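Local coordinates for protein beta subunit of photoactivated adenylyl cyclase (Beggiatoa sp. PS, PDB 5MBE) that probably converts ATP to cyclic AMP under blue light, coupling a flavin-binding BLUF photosensor to a class III adenylyl cyclase domain, at residues 149-154 against 253-258. Numbering follows the deposited sequence.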
loop_
_atom_site.group_PDB
_atom_site.type_symbol
_atom_site.label_atom_id
_atom_site.label_comp_id
_atom_site.label_asym_id
_atom_site.label_seq_id
_atom_site.Cartn_x
_atom_site.Cartn_y
_atom_site.Cartn_z
ATOM N N PRO A 149 8.836 -9.832 -11.659
ATOM C CA PRO A 149 9.852 -9.283 -10.755
ATOM C C PRO A 149 11.252 -9.445 -11.328
ATOM O O PRO A 149 11.572 -10.446 -11.972
ATOM C CB PRO A 149 9.668 -10.105 -9.474
ATOM C CG PRO A 149 8.275 -10.640 -9.559
ATOM C CD PRO A 149 8.033 -10.885 -11.016
ATOM N N GLN A 150 12.090 -8.441 -11.082
ATOM C CA GLN A 150 13.455 -8.414 -11.578
ATOM C C GLN A 150 14.433 -8.277 -10.422
ATOM O O GLN A 150 14.116 -7.695 -9.380
ATOM C CB GLN A 150 13.668 -7.259 -12.566
ATOM C CG GLN A 150 13.043 -7.474 -13.936
ATOM C CD GLN A 150 13.793 -8.496 -14.770
ATOM O OE1 GLN A 150 14.881 -8.941 -14.401
ATOM N NE2 GLN A 150 13.213 -8.873 -15.903
ATOM N N LEU A 151 15.631 -8.823 -10.619
ATOM C CA LEU A 151 16.725 -8.657 -9.674
ATOM C C LEU A 151 17.533 -7.430 -10.075
ATOM O O LEU A 151 18.072 -7.369 -11.185
ATOM C CB LEU A 151 17.611 -9.900 -9.645
ATOM C CG LEU A 151 18.824 -9.843 -8.716
ATOM C CD1 LEU A 151 18.390 -9.862 -7.259
ATOM C CD2 LEU A 151 19.772 -10.992 -9.019
ATOM N N VAL A 152 17.604 -6.447 -9.178
ATOM C CA VAL A 152 18.281 -5.189 -9.453
ATOM C C VAL A 152 19.156 -4.819 -8.264
ATOM O O VAL A 152 18.921 -5.245 -7.131
ATOM C CB VAL A 152 17.285 -4.048 -9.760
ATOM C CG1 VAL A 152 16.633 -4.264 -11.112
ATOM C CG2 VAL A 152 16.228 -3.963 -8.672
ATOM N N GLU A 153 20.187 -4.030 -8.545
ATOM C CA GLU A 153 21.041 -3.463 -7.510
ATOM C C GLU A 153 20.443 -2.131 -7.077
ATOM O O GLU A 153 20.342 -1.201 -7.886
ATOM C CB GLU A 153 22.467 -3.274 -8.025
ATOM C CG GLU A 153 23.065 -4.516 -8.663
ATOM C CD GLU A 153 23.877 -4.203 -9.906
ATOM O OE1 GLU A 153 25.120 -4.312 -9.855
ATOM O OE2 GLU A 153 23.268 -3.842 -10.936
ATOM N N LYS A 154 20.034 -2.042 -5.815
ATOM C CA LYS A 154 19.396 -0.835 -5.315
ATOM C C LYS A 154 19.993 -0.444 -3.972
ATOM O O LYS A 154 20.558 -1.272 -3.254
ATOM C CB LYS A 154 17.879 -1.005 -5.164
ATOM C CG LYS A 154 17.155 -1.303 -6.457
ATOM C CD LYS A 154 15.652 -1.165 -6.283
ATOM C CE LYS A 154 15.202 0.267 -6.508
ATOM N NZ LYS A 154 15.395 0.674 -7.927
ATOM N N TYR A 253 23.371 -1.253 0.266
ATOM C CA TYR A 253 23.449 -1.518 -1.163
ATOM C C TYR A 253 23.614 -3.013 -1.372
ATOM O O TYR A 253 24.498 -3.633 -0.774
ATOM C CB TYR A 253 24.613 -0.756 -1.807
ATOM C CG TYR A 253 24.838 -1.081 -3.267
ATOM C CD1 TYR A 253 24.010 -0.559 -4.251
ATOM C CD2 TYR A 253 25.888 -1.901 -3.661
ATOM C CE1 TYR A 253 24.215 -0.850 -5.587
ATOM C CE2 TYR A 253 26.101 -2.198 -4.995
ATOM C CZ TYR A 253 25.263 -1.669 -5.953
ATOM O OH TYR A 253 25.467 -1.959 -7.281
ATOM N N GLY A 254 22.759 -3.589 -2.208
ATOM C CA GLY A 254 22.849 -5.010 -2.485
ATOM C C GLY A 254 21.849 -5.408 -3.547
ATOM O O GLY A 254 21.110 -4.578 -4.086
ATOM N N HIS A 255 21.844 -6.704 -3.843
ATOM C CA HIS A 255 20.920 -7.262 -4.821
ATOM C C HIS A 255 19.570 -7.493 -4.159
ATOM O O HIS A 255 19.484 -8.166 -3.127
ATOM C CB HIS A 255 21.464 -8.569 -5.395
ATOM C CG HIS A 255 22.775 -8.423 -6.099
ATOM N ND1 HIS A 255 23.338 -9.440 -6.839
ATOM C CD2 HIS A 255 23.638 -7.381 -6.176
ATOM C CE1 HIS A 255 24.489 -9.032 -7.342
ATOM N NE2 HIS A 255 24.695 -7.786 -6.954
ATOM N N VAL A 256 18.519 -6.933 -4.748
ATOM C CA VAL A 256 17.166 -7.112 -4.241
ATOM C C VAL A 256 16.261 -7.510 -5.394
ATOM O O VAL A 256 16.471 -7.113 -6.545
ATOM C CB VAL A 256 16.622 -5.843 -3.540
ATOM C CG1 VAL A 256 17.448 -5.522 -2.310
ATOM C CG2 VAL A 256 16.598 -4.662 -4.503
ATOM N N ILE A 257 15.249 -8.310 -5.078
ATOM C CA ILE A 257 14.231 -8.707 -6.038
ATOM C C ILE A 257 13.036 -7.790 -5.843
ATOM O O ILE A 257 12.414 -7.781 -4.774
ATOM C CB ILE A 257 13.842 -10.184 -5.871
ATOM C CG1 ILE A 257 15.054 -11.070 -6.151
ATOM C CG2 ILE A 257 12.680 -10.537 -6.794
ATOM C CD1 ILE A 257 14.990 -12.413 -5.485
ATOM N N GLU A 258 12.728 -7.003 -6.868
ATOM C CA GLU A 258 11.657 -6.020 -6.818
ATOM C C GLU A 258 10.523 -6.443 -7.742
ATOM O O GLU A 258 10.763 -6.814 -8.897
ATOM C CB GLU A 258 12.181 -4.637 -7.210
ATOM C CG GLU A 258 11.108 -3.595 -7.385
ATOM C CD GLU A 258 11.653 -2.184 -7.325
ATOM O OE1 GLU A 258 10.873 -1.253 -7.035
ATOM O OE2 GLU A 258 12.866 -2.007 -7.558
#
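Val-256 O takes one N-H bond, from Val-152 N at 2.9 Å, with the CA-H of Leu-151 as a weaker second contact and the methyl Leu-151 CD1 packed 3.4 Å from the same Val-256 O. The return bond, from Val-256 N to Val-152 O, is almost straight at the hydrogen (179°). Beyond this central pair the ladder continues through Gln-150 and Glu-258, joined in both directions at 3.0 Å between N and O, and slackens at Lys-154, where the bond from Gly-254 N is weak. This antiparallel pairing joins strand 150-161, the first of the cyclase domain, to strand 247-258 in the central sheet of the class III nucleotide cyclase fold. On one face Leu-151 CD1 lies 3.7 Å from Ile-257 CG1, and both residues also pack on valines of the second subunit, Val-173 and Val-176. The same face carries Glu-153 alongside His-255, with carboxylate and imidazole nearly perpendicular (87°). The other face brings Lys-154 across Val-256 CG2 to Glu-258. Lysine CD passes 3.2 Å from Glu-258 OE2, and the bends at chi3 and chi4 beyond it keep CE and NZ close to that oxygen, Lys-154 NZ making a long salt bridge to Glu-258 OE2 at 3.7 Å. Glu-258 OE1 is held by His-269 and Arg-133, so the carboxylate probably offsets the closeness of Lys-154 NZ to Arg-133. At the far end Tyr-253, with CG anti to the backbone N (chi1 175°), runs alongside Glu-153, its OH 3.4 Å from Glu-153 CB, while CD1 of its ring sits near Lys-154 O. With an alanine at Tyr-253 the phenol beside Glu-153 is gone, and the Glu-153 side chain is likely to be freer to turn and Lys-154 O less covered.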